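Local coordinates for exopolyphosphatase-related protein (Archaeoglobus fulgidus, PDB 3LLV) that is of unproven function, though this N-terminal Rossmann domain probably binds NAD(P) and the whole protein is tentatively assigned to nucleic acid binding, at residues I87-R92 against E113-N118; D80-L85 against K109-E114; S72-T77 against S95-I100; V101-P106 against N118-V123; E8-G13 against L66-V71. One frame throughout, in Å; residues are numbered along the deposited sequence. Where two conformers were deposited one is given.

Contact 1. Residues I87-R92 against E113-N118; sequences ILKALR and EEAGAN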
# COMPACT_ATOMS: atom_id res chain seq x y z
N ILE A 87 -10.36 -2.20 1.40
CA ILE A 87 -9.34 -1.69 2.31
C ILE A 87 -9.42 -0.18 2.40
O ILE A 87 -9.43 0.41 3.50
CB ILE A 87 -7.92 -2.10 1.84
CG1 ILE A 87 -7.73 -3.63 1.98
CG2 ILE A 87 -6.87 -1.29 2.56
CD1 ILE A 87 -6.52 -4.13 1.24
N LEU A 88 -9.53 0.46 1.24
CA LEU A 88 -9.57 1.92 1.17
C LEU A 88 -10.81 2.45 1.92
O LEU A 88 -10.73 3.44 2.62
CB LEU A 88 -9.62 2.37 -0.30
CG LEU A 88 -9.86 3.87 -0.58
CD1 LEU A 88 -8.76 4.72 0.06
CD2 LEU A 88 -9.94 4.12 -2.10
N LYS A 89 -11.95 1.78 1.76
CA LYS A 89 -13.18 2.22 2.43
C LYS A 89 -13.07 2.06 3.95
O LYS A 89 -13.54 2.94 4.68
CB LYS A 89 -14.38 1.46 1.88
CG LYS A 89 -14.77 1.97 0.47
CD LYS A 89 -15.92 1.16 -0.15
CE LYS A 89 -16.21 1.65 -1.56
NZ LYS A 89 -17.23 0.84 -2.27
N ALA A 90 -12.48 0.95 4.40
CA ALA A 90 -12.23 0.72 5.84
C ALA A 90 -11.33 1.83 6.41
O ALA A 90 -11.64 2.44 7.45
CB ALA A 90 -11.60 -0.68 6.10
N LEU A 91 -10.23 2.08 5.70
CA LEU A 91 -9.31 3.13 6.07
C LEU A 91 -10.03 4.46 6.18
O LEU A 91 -9.92 5.14 7.20
CB LEU A 91 -8.15 3.22 5.06
CG LEU A 91 -7.12 4.30 5.38
CD1 LEU A 91 -6.41 4.06 6.74
CD2 LEU A 91 -6.08 4.42 4.24
N ARG A 92 -10.77 4.82 5.14
CA ARG A 92 -11.45 6.11 5.08
C ARG A 92 -12.57 6.32 6.12
O ARG A 92 -12.91 7.48 6.47
CB ARG A 92 -11.93 6.37 3.64
CG ARG A 92 -10.79 6.78 2.75
CD ARG A 92 -10.47 8.28 2.93
NE ARG A 92 -9.26 8.64 2.18
CZ ARG A 92 -8.02 8.55 2.65
NH1 ARG A 92 -7.77 8.12 3.88
NH2 ARG A 92 -7.00 8.83 1.86
N GLU A 113 -11.03 6.88 -6.78
CA GLU A 113 -10.96 8.31 -6.47
C GLU A 113 -12.16 8.73 -5.63
O GLU A 113 -12.00 9.39 -4.60
CB GLU A 113 -10.78 9.14 -7.76
CG GLU A 113 -9.42 8.80 -8.40
CD GLU A 113 -9.08 9.63 -9.59
OE1 GLU A 113 -10.00 10.25 -10.17
OE2 GLU A 113 -7.88 9.66 -9.96
N GLU A 114 -13.36 8.29 -6.03
CA GLU A 114 -14.60 8.60 -5.29
C GLU A 114 -14.60 8.06 -3.86
O GLU A 114 -15.17 8.68 -2.93
CB GLU A 114 -15.81 8.08 -6.07
CG GLU A 114 -16.07 8.87 -7.35
CD GLU A 114 -17.13 8.24 -8.27
OE1 GLU A 114 -17.59 8.94 -9.19
OE2 GLU A 114 -17.48 7.04 -8.09
N ALA A 115 -13.96 6.91 -3.68
CA ALA A 115 -13.83 6.30 -2.35
C ALA A 115 -12.70 6.87 -1.49
O ALA A 115 -12.48 6.42 -0.36
CB ALA A 115 -13.71 4.78 -2.48
N GLY A 116 -11.99 7.87 -2.02
CA GLY A 116 -11.03 8.64 -1.24
C GLY A 116 -9.55 8.36 -1.47
O GLY A 116 -8.71 8.78 -0.66
N ALA A 117 -9.20 7.66 -2.55
CA ALA A 117 -7.77 7.52 -2.91
C ALA A 117 -7.24 8.88 -3.31
O ALA A 117 -7.81 9.50 -4.24
CB ALA A 117 -7.58 6.52 -4.05
N ASN A 118 -6.17 9.35 -2.65
CA ASN A 118 -5.51 10.60 -3.07
C ASN A 118 -4.85 10.45 -4.42
O ASN A 118 -4.91 11.35 -5.27
CB ASN A 118 -4.49 11.08 -2.06
CG ASN A 118 -5.10 11.41 -0.71
OD1 ASN A 118 -5.29 12.59 -0.33
ND2 ASN A 118 -5.43 10.38 0.02

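Contact 2. Residues D80-L85 against K109-E114; sequences DDEFNL and KEEFEE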
# COMPACT_ATOMS: atom_id res chain seq x y z
N ASP A 80 -5.39 -7.20 -5.97
CA ASP A 80 -6.83 -7.52 -6.09
C ASP A 80 -7.64 -6.22 -5.94
O ASP A 80 -7.74 -5.69 -4.83
CB ASP A 80 -7.17 -8.52 -4.97
CG ASP A 80 -8.63 -8.98 -4.95
OD1 ASP A 80 -9.55 -8.23 -5.33
OD2 ASP A 80 -8.85 -10.12 -4.49
N ASP A 81 -8.17 -5.68 -7.05
CA ASP A 81 -8.94 -4.42 -7.03
C ASP A 81 -10.08 -4.44 -6.02
O ASP A 81 -10.25 -3.49 -5.25
CB ASP A 81 -9.50 -4.08 -8.42
CG ASP A 81 -8.44 -3.61 -9.39
OD1 ASP A 81 -7.30 -3.35 -8.94
OD2 ASP A 81 -8.73 -3.48 -10.62
N GLU A 82 -10.87 -5.51 -6.01
CA GLU A 82 -12.05 -5.50 -5.13
C GLU A 82 -11.63 -5.44 -3.67
O GLU A 82 -12.24 -4.70 -2.88
CB GLU A 82 -12.99 -6.65 -5.45
CG GLU A 82 -13.74 -6.46 -6.80
CD GLU A 82 -14.38 -5.06 -6.95
OE1 GLU A 82 -15.12 -4.62 -6.02
OE2 GLU A 82 -14.16 -4.40 -8.00
N PHE A 83 -10.56 -6.15 -3.33
CA PHE A 83 -10.02 -6.13 -1.99
C PHE A 83 -9.45 -4.77 -1.62
O PHE A 83 -9.70 -4.26 -0.51
CB PHE A 83 -8.98 -7.24 -1.77
CG PHE A 83 -8.72 -7.56 -0.33
CD1 PHE A 83 -9.77 -7.90 0.53
CD2 PHE A 83 -7.42 -7.55 0.17
CE1 PHE A 83 -9.52 -8.20 1.86
CE2 PHE A 83 -7.16 -7.86 1.52
CZ PHE A 83 -8.21 -8.18 2.36
N ASN A 84 -8.73 -4.15 -2.56
CA ASN A 84 -8.14 -2.84 -2.32
C ASN A 84 -9.22 -1.77 -2.07
O ASN A 84 -9.02 -0.87 -1.28
CB ASN A 84 -7.25 -2.42 -3.51
CG ASN A 84 -5.93 -3.15 -3.53
OD1 ASN A 84 -5.65 -4.02 -2.70
ND2 ASN A 84 -5.10 -2.82 -4.51
N LEU A 85 -10.37 -1.91 -2.73
CA LEU A 85 -11.44 -0.93 -2.56
C LEU A 85 -12.01 -1.08 -1.15
O LEU A 85 -12.26 -0.08 -0.45
CB LEU A 85 -12.52 -1.10 -3.65
CG LEU A 85 -13.62 -0.05 -3.67
CD1 LEU A 85 -13.03 1.33 -4.01
CD2 LEU A 85 -14.66 -0.42 -4.70
N LYS A 109 -10.68 3.27 -11.98
CA LYS A 109 -9.93 4.39 -11.40
C LYS A 109 -10.88 5.36 -10.67
O LYS A 109 -10.62 5.76 -9.53
CB LYS A 109 -9.06 5.10 -12.45
CG LYS A 109 -8.18 6.21 -11.89
CD LYS A 109 -7.34 6.87 -12.98
CE LYS A 109 -6.75 8.20 -12.52
NZ LYS A 109 -6.01 8.93 -13.60
N GLU A 110 -11.97 5.73 -11.34
CA GLU A 110 -12.89 6.74 -10.82
C GLU A 110 -13.50 6.34 -9.48
O GLU A 110 -13.55 7.15 -8.56
CB GLU A 110 -13.99 7.07 -11.83
CG GLU A 110 -14.94 8.19 -11.36
CD GLU A 110 -14.24 9.52 -11.03
OE1 GLU A 110 -13.10 9.75 -11.52
OE2 GLU A 110 -14.83 10.35 -10.30
N GLU A 111 -13.95 5.09 -9.38
CA GLU A 111 -14.52 4.62 -8.12
C GLU A 111 -13.51 4.64 -6.96
O GLU A 111 -13.90 4.90 -5.82
CB GLU A 111 -15.21 3.26 -8.25
CG GLU A 111 -14.28 2.08 -8.36
CD GLU A 111 -15.03 0.75 -8.44
OE1 GLU A 111 -14.36 -0.28 -8.65
OE2 GLU A 111 -16.27 0.72 -8.30
N PHE A 112 -12.22 4.40 -7.26
CA PHE A 112 -11.20 4.52 -6.22
C PHE A 112 -11.02 5.99 -5.80
O PHE A 112 -10.89 6.30 -4.61
CB PHE A 112 -9.89 3.87 -6.65
CG PHE A 112 -9.86 2.38 -6.46
CD1 PHE A 112 -9.32 1.83 -5.29
CD2 PHE A 112 -10.42 1.54 -7.41
CE1 PHE A 112 -9.32 0.46 -5.11
CE2 PHE A 112 -10.43 0.17 -7.24
CZ PHE A 112 -9.87 -0.38 -6.07
N GLU A 113 -11.03 6.88 -6.78
CA GLU A 113 -10.96 8.31 -6.47
C GLU A 113 -12.16 8.73 -5.63
O GLU A 113 -12.00 9.39 -4.60
CB GLU A 113 -10.78 9.14 -7.76
CG GLU A 113 -9.42 8.80 -8.40
CD GLU A 113 -9.08 9.63 -9.59
OE1 GLU A 113 -10.00 10.25 -10.17
OE2 GLU A 113 -7.88 9.66 -9.96
N GLU A 114 -13.36 8.29 -6.03
CA GLU A 114 -14.60 8.60 -5.29
C GLU A 114 -14.60 8.06 -3.86
O GLU A 114 -15.17 8.68 -2.93
CB GLU A 114 -15.81 8.08 -6.07
CG GLU A 114 -16.07 8.87 -7.35
CD GLU A 114 -17.13 8.24 -8.27
OE1 GLU A 114 -17.59 8.94 -9.19
OE2 GLU A 114 -17.48 7.04 -8.09

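Contact 3. Residues S72-T77 against S95-I100; sequences SAVLIT and SDVYAI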
# COMPACT_ATOMS: atom_id res chain seq x y z
N SER A 72 2.86 9.73 6.67
CA SER A 72 2.94 10.47 5.40
C SER A 72 2.02 9.88 4.34
O SER A 72 1.30 10.62 3.65
CB SER A 72 4.37 10.53 4.87
OG SER A 72 5.21 11.16 5.81
N ALA A 73 2.05 8.55 4.22
CA ALA A 73 1.14 7.89 3.30
C ALA A 73 0.91 6.44 3.68
O ALA A 73 1.80 5.76 4.24
CB ALA A 73 1.63 8.00 1.83
N VAL A 74 -0.30 5.97 3.38
CA VAL A 74 -0.64 4.57 3.42
C VAL A 74 -0.61 4.09 1.98
O VAL A 74 -1.25 4.68 1.11
CB VAL A 74 -2.04 4.37 4.03
CG1 VAL A 74 -2.50 2.89 3.90
CG2 VAL A 74 -2.05 4.82 5.50
N LEU A 75 0.13 3.01 1.73
CA LEU A 75 0.31 2.49 0.38
C LEU A 75 -0.47 1.17 0.27
O LEU A 75 -0.18 0.21 0.97
CB LEU A 75 1.80 2.29 0.06
CG LEU A 75 2.72 3.46 0.38
CD1 LEU A 75 4.11 3.09 -0.13
CD2 LEU A 75 2.25 4.77 -0.25
N ILE A 76 -1.49 1.17 -0.58
CA ILE A 76 -2.33 -0.02 -0.73
C ILE A 76 -1.82 -0.68 -2.01
O ILE A 76 -2.09 -0.19 -3.13
CB ILE A 76 -3.83 0.35 -0.79
CG1 ILE A 76 -4.27 1.02 0.53
CG2 ILE A 76 -4.69 -0.92 -1.07
CD1 ILE A 76 -5.64 1.68 0.48
N THR A 77 -1.09 -1.80 -1.85
CA THR A 77 -0.26 -2.33 -2.95
C THR A 77 -0.66 -3.70 -3.48
O THR A 77 -0.01 -4.22 -4.39
CB THR A 77 1.25 -2.42 -2.55
OG1 THR A 77 1.40 -3.50 -1.63
CG2 THR A 77 1.70 -1.17 -1.90
N SER A 95 -9.94 7.42 8.96
CA SER A 95 -8.93 8.46 8.83
C SER A 95 -8.87 9.04 7.43
O SER A 95 -9.13 8.31 6.45
CB SER A 95 -7.55 7.87 9.16
OG SER A 95 -6.50 8.81 8.99
N ASP A 96 -8.49 10.31 7.34
CA ASP A 96 -8.20 10.93 6.05
C ASP A 96 -6.73 10.79 5.60
O ASP A 96 -6.31 11.44 4.62
CB ASP A 96 -8.66 12.40 6.04
CG ASP A 96 -7.76 13.32 6.86
OD1 ASP A 96 -6.83 12.82 7.53
OD2 ASP A 96 -8.02 14.55 6.85
N VAL A 97 -5.96 9.95 6.31
CA VAL A 97 -4.54 9.83 6.02
C VAL A 97 -4.28 9.62 4.52
O VAL A 97 -4.99 8.85 3.85
CB VAL A 97 -3.87 8.72 6.88
CG1 VAL A 97 -4.55 7.34 6.64
CG2 VAL A 97 -2.35 8.69 6.59
N TYR A 98 -3.30 10.33 3.97
CA TYR A 98 -3.04 10.24 2.53
C TYR A 98 -2.82 8.79 2.09
O TYR A 98 -2.07 8.04 2.74
CB TYR A 98 -1.79 11.06 2.27
CG TYR A 98 -1.55 11.40 0.83
CD1 TYR A 98 -2.03 12.59 0.29
CD2 TYR A 98 -0.82 10.54 0.00
CE1 TYR A 98 -1.80 12.92 -1.02
CE2 TYR A 98 -0.55 10.89 -1.33
CZ TYR A 98 -1.06 12.08 -1.82
OH TYR A 98 -0.82 12.43 -3.15
N ALA A 99 -3.52 8.38 1.02
CA ALA A 99 -3.45 6.99 0.54
C ALA A 99 -3.16 6.94 -0.95
O ALA A 99 -3.73 7.71 -1.74
CB ALA A 99 -4.73 6.23 0.84
N ILE A 100 -2.24 6.04 -1.32
CA ILE A 100 -1.94 5.82 -2.74
C ILE A 100 -2.30 4.38 -2.99
O ILE A 100 -1.86 3.50 -2.25
CB ILE A 100 -0.46 6.03 -3.06
CG1 ILE A 100 -0.01 7.44 -2.63
CG2 ILE A 100 -0.21 5.75 -4.56
CD1 ILE A 100 1.49 7.68 -2.84

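Contact 4. Residues V101-P106 against N118-V123; sequences VRVSSP and NLVVLV. With PO4 (phosphate ion), chain B.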
# COMPACT_ATOMS: atom_id res chain seq x y z
N VAL A 101 -3.12 4.14 -4.01
CA VAL A 101 -3.72 2.83 -4.16
C VAL A 101 -3.43 2.26 -5.54
O VAL A 101 -3.61 2.96 -6.53
CB VAL A 101 -5.24 2.92 -3.95
CG1 VAL A 101 -5.85 1.52 -3.86
CG2 VAL A 101 -5.54 3.74 -2.70
N ARG A 102 -2.98 1.01 -5.56
CA ARG A 102 -2.81 0.24 -6.80
C ARG A 102 -4.14 -0.27 -7.38
O ARG A 102 -4.96 -0.86 -6.67
CB ARG A 102 -1.86 -0.93 -6.50
CG ARG A 102 -1.63 -1.83 -7.70
CD ARG A 102 -0.86 -3.06 -7.22
NE ARG A 102 -0.66 -4.01 -8.28
CZ ARG A 102 0.27 -4.95 -8.27
NH1 ARG A 102 1.11 -5.04 -7.22
NH2 ARG A 102 0.37 -5.79 -9.29
N VAL A 103 -4.36 -0.00 -8.66
CA VAL A 103 -5.59 -0.42 -9.35
C VAL A 103 -5.17 -1.11 -10.64
O VAL A 103 -4.35 -0.59 -11.38
CB VAL A 103 -6.48 0.80 -9.60
CG1 VAL A 103 -7.72 0.45 -10.47
CG2 VAL A 103 -6.92 1.40 -8.27
N SER A 104 -5.71 -2.30 -10.89
CA SER A 104 -5.37 -3.05 -12.10
C SER A 104 -6.25 -2.70 -13.30
O SER A 104 -5.80 -2.74 -14.45
CB SER A 104 -5.33 -4.56 -11.81
OG SER A 104 -6.61 -5.17 -11.84
N SER A 105 -7.51 -2.36 -13.05
CA SER A 105 -8.50 -2.15 -14.10
C SER A 105 -8.69 -0.65 -14.33
O SER A 105 -9.21 0.03 -13.45
CB SER A 105 -9.82 -2.77 -13.62
OG SER A 105 -10.81 -2.77 -14.63
N PRO A 106 -8.29 -0.12 -15.52
CA PRO A 106 -8.51 1.31 -15.73
C PRO A 106 -9.95 1.78 -15.53
O PRO A 106 -10.16 2.90 -15.09
CB PRO A 106 -8.10 1.54 -17.19
CG PRO A 106 -7.11 0.48 -17.48
CD PRO A 106 -7.37 -0.68 -16.53
N ASN A 118 -6.17 9.35 -2.65
CA ASN A 118 -5.51 10.60 -3.07
C ASN A 118 -4.85 10.45 -4.42
O ASN A 118 -4.91 11.35 -5.27
CB ASN A 118 -4.49 11.08 -2.06
CG ASN A 118 -5.10 11.41 -0.71
OD1 ASN A 118 -5.29 12.59 -0.33
ND2 ASN A 118 -5.43 10.38 0.02
N LEU A 119 -4.20 9.31 -4.63
CA LEU A 119 -3.58 8.98 -5.90
C LEU A 119 -3.86 7.52 -6.21
O LEU A 119 -3.89 6.68 -5.30
CB LEU A 119 -2.08 9.18 -5.88
CG LEU A 119 -1.58 10.62 -5.78
CD1 LEU A 119 -0.05 10.66 -5.67
CD2 LEU A 119 -2.06 11.48 -6.98
N VAL A 120 -4.10 7.25 -7.49
CA VAL A 120 -4.22 5.91 -8.01
C VAL A 120 -2.99 5.56 -8.86
O VAL A 120 -2.60 6.33 -9.74
CB VAL A 120 -5.53 5.76 -8.79
CG1 VAL A 120 -5.51 4.48 -9.67
CG2 VAL A 120 -6.70 5.77 -7.83
N VAL A 121 -2.37 4.41 -8.58
CA VAL A 121 -1.32 3.88 -9.45
C VAL A 121 -2.00 2.80 -10.29
O VAL A 121 -2.30 1.73 -9.78
CB VAL A 121 -0.17 3.30 -8.62
CG1 VAL A 121 0.79 2.46 -9.49
CG2 VAL A 121 0.60 4.43 -7.92
N LEU A 122 -2.26 3.11 -11.53
CA LEU A 122 -2.79 2.12 -12.43
C LEU A 122 -1.68 1.24 -12.92
O LEU A 122 -0.74 1.73 -13.40
CB LEU A 122 -3.43 2.78 -13.65
CG LEU A 122 -4.82 3.35 -13.49
CD1 LEU A 122 -5.25 4.06 -14.79
CD2 LEU A 122 -5.79 2.28 -13.19
N VAL A 123 -1.85 -0.06 -12.85
CA VAL A 123 -0.79 -1.00 -13.22
C VAL A 123 -0.35 -0.74 -14.67
O VAL A 123 0.85 -0.65 -14.94
CB VAL A 123 -1.19 -2.45 -12.95
CG1 VAL A 123 -0.11 -3.43 -13.48
CG2 VAL A 123 -1.32 -2.61 -11.44
P PO4 B . 2.76 -8.07 -7.47
O1 PO4 B . 3.02 -6.80 -6.72
O2 PO4 B . 1.56 -8.00 -8.37
O3 PO4 B . 3.97 -8.46 -8.28
O4 PO4 B . 2.48 -9.16 -6.45

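Contact 5. Residues E8-G13 against L66-V71; sequences EYIVIG and LDLEGV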
# COMPACT_ATOMS: atom_id res chain seq x y z
N GLU A 8 6.15 6.37 9.36
CA GLU A 8 6.04 7.37 8.31
C GLU A 8 5.23 6.81 7.14
O GLU A 8 4.45 7.53 6.51
CB GLU A 8 7.43 7.80 7.85
CG GLU A 8 8.17 8.68 8.85
CD GLU A 8 9.69 8.68 8.65
OE1 GLU A 8 10.34 7.67 8.97
OE2 GLU A 8 10.22 9.71 8.20
N TYR A 9 5.44 5.53 6.86
CA TYR A 9 4.72 4.85 5.77
C TYR A 9 4.13 3.53 6.25
O TYR A 9 4.76 2.81 7.05
CB TYR A 9 5.62 4.63 4.54
CG TYR A 9 6.12 5.91 3.93
CD1 TYR A 9 5.33 6.64 3.03
CD2 TYR A 9 7.37 6.42 4.29
CE1 TYR A 9 5.80 7.85 2.48
CE2 TYR A 9 7.83 7.62 3.75
CZ TYR A 9 7.04 8.33 2.86
OH TYR A 9 7.51 9.52 2.34
N ILE A 10 2.91 3.26 5.81
CA ILE A 10 2.28 1.97 6.05
C ILE A 10 2.03 1.29 4.73
O ILE A 10 1.37 1.84 3.84
CB ILE A 10 0.98 2.12 6.85
CG1 ILE A 10 1.29 2.66 8.24
CG2 ILE A 10 0.24 0.77 6.95
CD1 ILE A 10 0.08 2.97 9.03
N VAL A 11 2.58 0.09 4.59
CA VAL A 11 2.47 -0.67 3.33
C VAL A 11 1.55 -1.85 3.52
O VAL A 11 1.88 -2.82 4.21
CB VAL A 11 3.84 -1.12 2.80
CG1 VAL A 11 3.70 -1.95 1.49
CG2 VAL A 11 4.73 0.06 2.57
N ILE A 12 0.39 -1.79 2.86
CA ILE A 12 -0.60 -2.82 2.94
C ILE A 12 -0.43 -3.69 1.72
O ILE A 12 -0.40 -3.18 0.58
CB ILE A 12 -2.03 -2.23 3.03
CG1 ILE A 12 -2.17 -1.40 4.33
CG2 ILE A 12 -3.08 -3.33 2.90
CD1 ILE A 12 -3.43 -0.55 4.35
N GLY A 13 -0.31 -4.99 1.95
CA GLY A 13 -0.06 -5.95 0.88
C GLY A 13 1.42 -6.25 0.90
O GLY A 13 2.25 -5.36 0.65
N LEU A 66 -3.79 2.17 15.34
CA LEU A 66 -2.56 2.85 14.87
C LEU A 66 -2.60 4.35 15.13
O LEU A 66 -3.68 4.95 15.18
CB LEU A 66 -2.35 2.60 13.38
CG LEU A 66 -2.17 1.17 12.87
CD1 LEU A 66 -2.22 1.17 11.35
CD2 LEU A 66 -0.85 0.57 13.37
N ASP A 67 -1.43 4.95 15.30
CA ASP A 67 -1.34 6.40 15.38
C ASP A 67 -1.08 6.88 13.96
O ASP A 67 0.04 6.86 13.48
CB ASP A 67 -0.21 6.83 16.31
CG ASP A 67 -0.14 8.34 16.51
OD1 ASP A 67 0.29 8.79 17.60
OD2 ASP A 67 -0.51 9.08 15.57
N LEU A 68 -2.12 7.33 13.29
CA LEU A 68 -2.03 7.66 11.90
C LEU A 68 -1.84 9.14 11.62
O LEU A 68 -1.73 9.53 10.48
CB LEU A 68 -3.28 7.21 11.19
CG LEU A 68 -3.57 5.74 11.07
CD1 LEU A 68 -4.97 5.61 10.63
CD2 LEU A 68 -2.66 5.09 10.12
N GLU A 69 -1.87 9.98 12.63
CA GLU A 69 -1.88 11.41 12.32
C GLU A 69 -0.53 11.91 11.82
O GLU A 69 -0.52 12.85 11.06
CB GLU A 69 -2.46 12.27 13.47
N GLY A 70 0.55 11.28 12.25
CA GLY A 70 1.88 11.54 11.74
C GLY A 70 2.39 10.75 10.52
O GLY A 70 3.46 10.99 10.04
N VAL A 71 1.60 9.81 10.04
CA VAL A 71 1.90 9.06 8.82
C VAL A 71 1.91 9.93 7.55
O VAL A 71 1.07 10.74 7.39
CB VAL A 71 0.90 7.93 8.65
CG1 VAL A 71 1.05 7.27 7.32
CG2 VAL A 71 1.07 6.93 9.68

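Contact 1. Residues I87-R92 against E113-N118
Arg92 grips the carbonyl oxygen of Gly116 side-on with two nitrogens, NE to O at 2.9 Å and NH2 to O at 3.0 Å. Both donors come from one face of the peptide plane, and both bonds are bent, with N-H...O angles of 144° and 138°. Arg92 CG lies 3.6 Å from Ala115 O, and the bend at chi2 (-80°) then turns CD and the guanidinium toward Gly116. Beside it, Leu88 supplies the apolar half of the contact: CD2 touches Ala115 CB at 3.8 Å and Ala117 CB at 3.9 Å, so the methyl sits between the two alanines. Toward solvent, the extended Lys89 chain brushes Ala115 CB with its CE. The backbone it meets is a Schellman motif, in which Gly116, with positive phi, ends helix 109-114. The guanidinium is fixed further by Val97 O, bound by NH2, and by Ser95 O, bound by NH1, which ties the helix end to the turn before the next strand. Helix 81-94 thus packs beside the exit of helix 109-114, with Leu88 also touching Ile76 of strand 73-76 and Ala117 resting on Val101 of strand 99-103.

Contact 2. Residues D80-L85 against K109-E114
The short helical segments 81-85 and 109-114 run nearly parallel, 14° apart, with their axes 11.2 Å from each other at closest approach, and Leu85 and Phe112 are the residues whose backbones come nearest. Phe112 bridges the gap. Its CG stands anti to the carbonyl carbon (chi1 -82°), which carries the ring across toward helix 81-94. Leu85 CD1 sits over one face of the Phe112 ring, 3.9 Å from its centroid and only 8° off the normal, a CH-pi contact. Leu85 CB meets Phe112 CZ (3.7 Å). At the ring edge, in its plane, Asp81 O lies 3.2 Å from Phe112 CZ, and this carbonyl also accepts the helical bond from Leu85 N. Asn84 CB adds a contact with Phe112 CE1 at 3.9 Å. The other leucine methyl, Leu85 CD2, rests against the Glu111 carboxylate carbon CD at 3.9 Å. Glu82 OE2 and Glu111 OE1 are 4.2 Å apart, a closeness of like charges that the salt bridge from Lys108 to Glu82 probably eases. Asp80 is the N-cap of helix 81-94: its OD1 accepts from Phe83 N at 3.1 Å, from well above the carboxylate plane. Asp81, in turn, binds Ser104 N and Ser105 N, and Asn84 ND2 binds Arg102 O, so polar side chains fasten this helix start to the end of strand 99-103. Phe112 also lies on Val101 and Val103. Two neighbouring helices running alike and joined by a leucine-phenylalanine contact over the parallel sheet is the layered alpha/beta packing of a Rossmann fold.

Contact 3. Residues S72-T77 against S95-I100
Strands 73-76 and 99-103 are the two strands of a beta-alpha-beta unit whose crossover is helix 81-94, and they lie side by side in the six-stranded parallel sheet of the Rossmann fold. Three backbone hydrogen bonds join them in parallel register: Val74 N to Tyr98 O (2.8 Å), Ile100 N to Val74 O (3.0 Å) and Ile76 N to Ile100 O (2.9 Å). All three are nearly straight, at 162° to 173°. Val74 pairs with Ala99 and Leu75 with Ile100, and the two pairs put their side chains on different faces of the sheet. On the face of Val74 and Ala99, the face that helix 81-94 covers, Val74 CG2 meets Val97 CG1 at 3.7 Å, the two side chains crossing at about a right angle. Val97 holds CG1 between its backbone N and carbonyl carbon (chi1 58°), which brings both of its methyls within reach of Val74. On the other face, Leu75 and Ile100 lie alongside each other, pointing the same way, with their CD2 and CD1 methyls touching. Leu91 and Arg92 of helix 81-94 reach Val97 and Ala99, while strand 9-12 flanks the far edge of strand 73-76 through backbone bonds that Ala73 and Leu75 form with Ile10. Ser95 OG accepts from Val97 N at 3.0 Å, an ST turn just ahead of the strand. At the start of the pairing the Tyr98 ring turns an edge to Ala73, whose CB lies 4.0 Å from Tyr98 CD2, near the ring plane.

Contact 4. Residues V101-P106 against N118-V123
Val103 packs tightly against strand 119-122, its CG2 on Val120 CG1 at 3.7 Å and its CG1 on Leu122 CD2 at 3.8 Å. The valine and leucine lie alongside each other, pointing the same way. Val101, Val103, Val120 and Leu122 point to one face, and Phe112 of helix 109-114 lies on the three valines. The backbones pair in parallel register through four hydrogen bonds, Val101 N to Leu119 O, Val121 N to Val101 O, Val103 N to Val121 O and Val123 N to Val103 O, the last leading straight into helix 123-137, for which Leu122 is the N-cap residue. The strand segments cross at -38°, a marked twist. The opposite face, of Arg102 and Val121, is looser and nearer solvent. Arg102 extends fully from CG to NE, with CG anti to its own N (chi1 178°); this carries NE past Val123 CG2 (3.5 Å) and takes the guanidinium to a phosphate ion, probably from the crystallisation liquor. Arg102 NH1 donates to phosphate O1 at 2.6 Å, in the guanidinium plane, and Arg102 NH2 to phosphate O2 at 2.7 Å, less straight at 140°. Ala17 N also binds the phosphate, and Thr77 O takes a further bond from NH1. At the strand end Pro106 lightly touches Leu122. This is the last beta-alpha-beta unit of the Rossmann sheet, with 119-122 as the edge strand on this side.

Contact 5. Residues E8-G13 against L66-V71
Ile10, on strand 9-12 at the middle of the Rossmann sheet, sets its CD1 methyl against Leu66, Leu68 and Val71 of the loop that leads from helix 60-65 to strand 73-76. In the conformer given, one of two deposited and the one to which the CD1 distances belong, CG1 lies anti to the carbonyl carbon (chi1 -64°) and the chain then runs on extended (chi2 174°), which makes the delta methyl the touching part. Leu66 and Ile10 reach toward each other tip to tip, CD1 to CD1 at 3.7 Å. Leu68 comes in across the isoleucine at about a right angle and brings CD2 to 3.6 Å from Ile10 CD1. Both leucines share one shape, CG beside the backbone N and a nearly extended second torsion. Val71 CG2 is a more distant third neighbour, 4.1 Å from Ile10 CD1. The valine torsion of 172° sets its other methyl, CG1, anti to the backbone N. Outside the contact, Leu66 also touches Leu33 of strand 32-36, Leu68 touches Ser95 and Val71 touches Val97, while Ser72 takes up backbone pairing with Glu8 as strand 73-76 begins. That same Glu8 O lies 3.5 Å from Val71 CG1.

Overall arrangement
Contacts 3 and 4 share strand 99-103, centres about 13 Å apart; contact 5 lies about 7 Å from contact 3, centre to centre, where strands 9-12 and 73-76 pair. Contacts 1 and 2 pack helices 81-94 and 109-114 together on one side of the sheet, centres about 8 Å apart, with a probable hydrogen bond from Ala117 N to Phe112 O. Hydrogen bonds tie contact 2 to contact 4 (Ser104 N to Asp81 OD1, 2.7 Å) and contact 1 to contact 3 (Arg92 NH2 to Val97 O, 2.8 Å). The phosphate of contact 4, probably from crystallisation liquor, also binds Ala17 N near the start of helix 16-27, where Rossmann folds usually hold a dinucleotide phosphate; no cofactor is present.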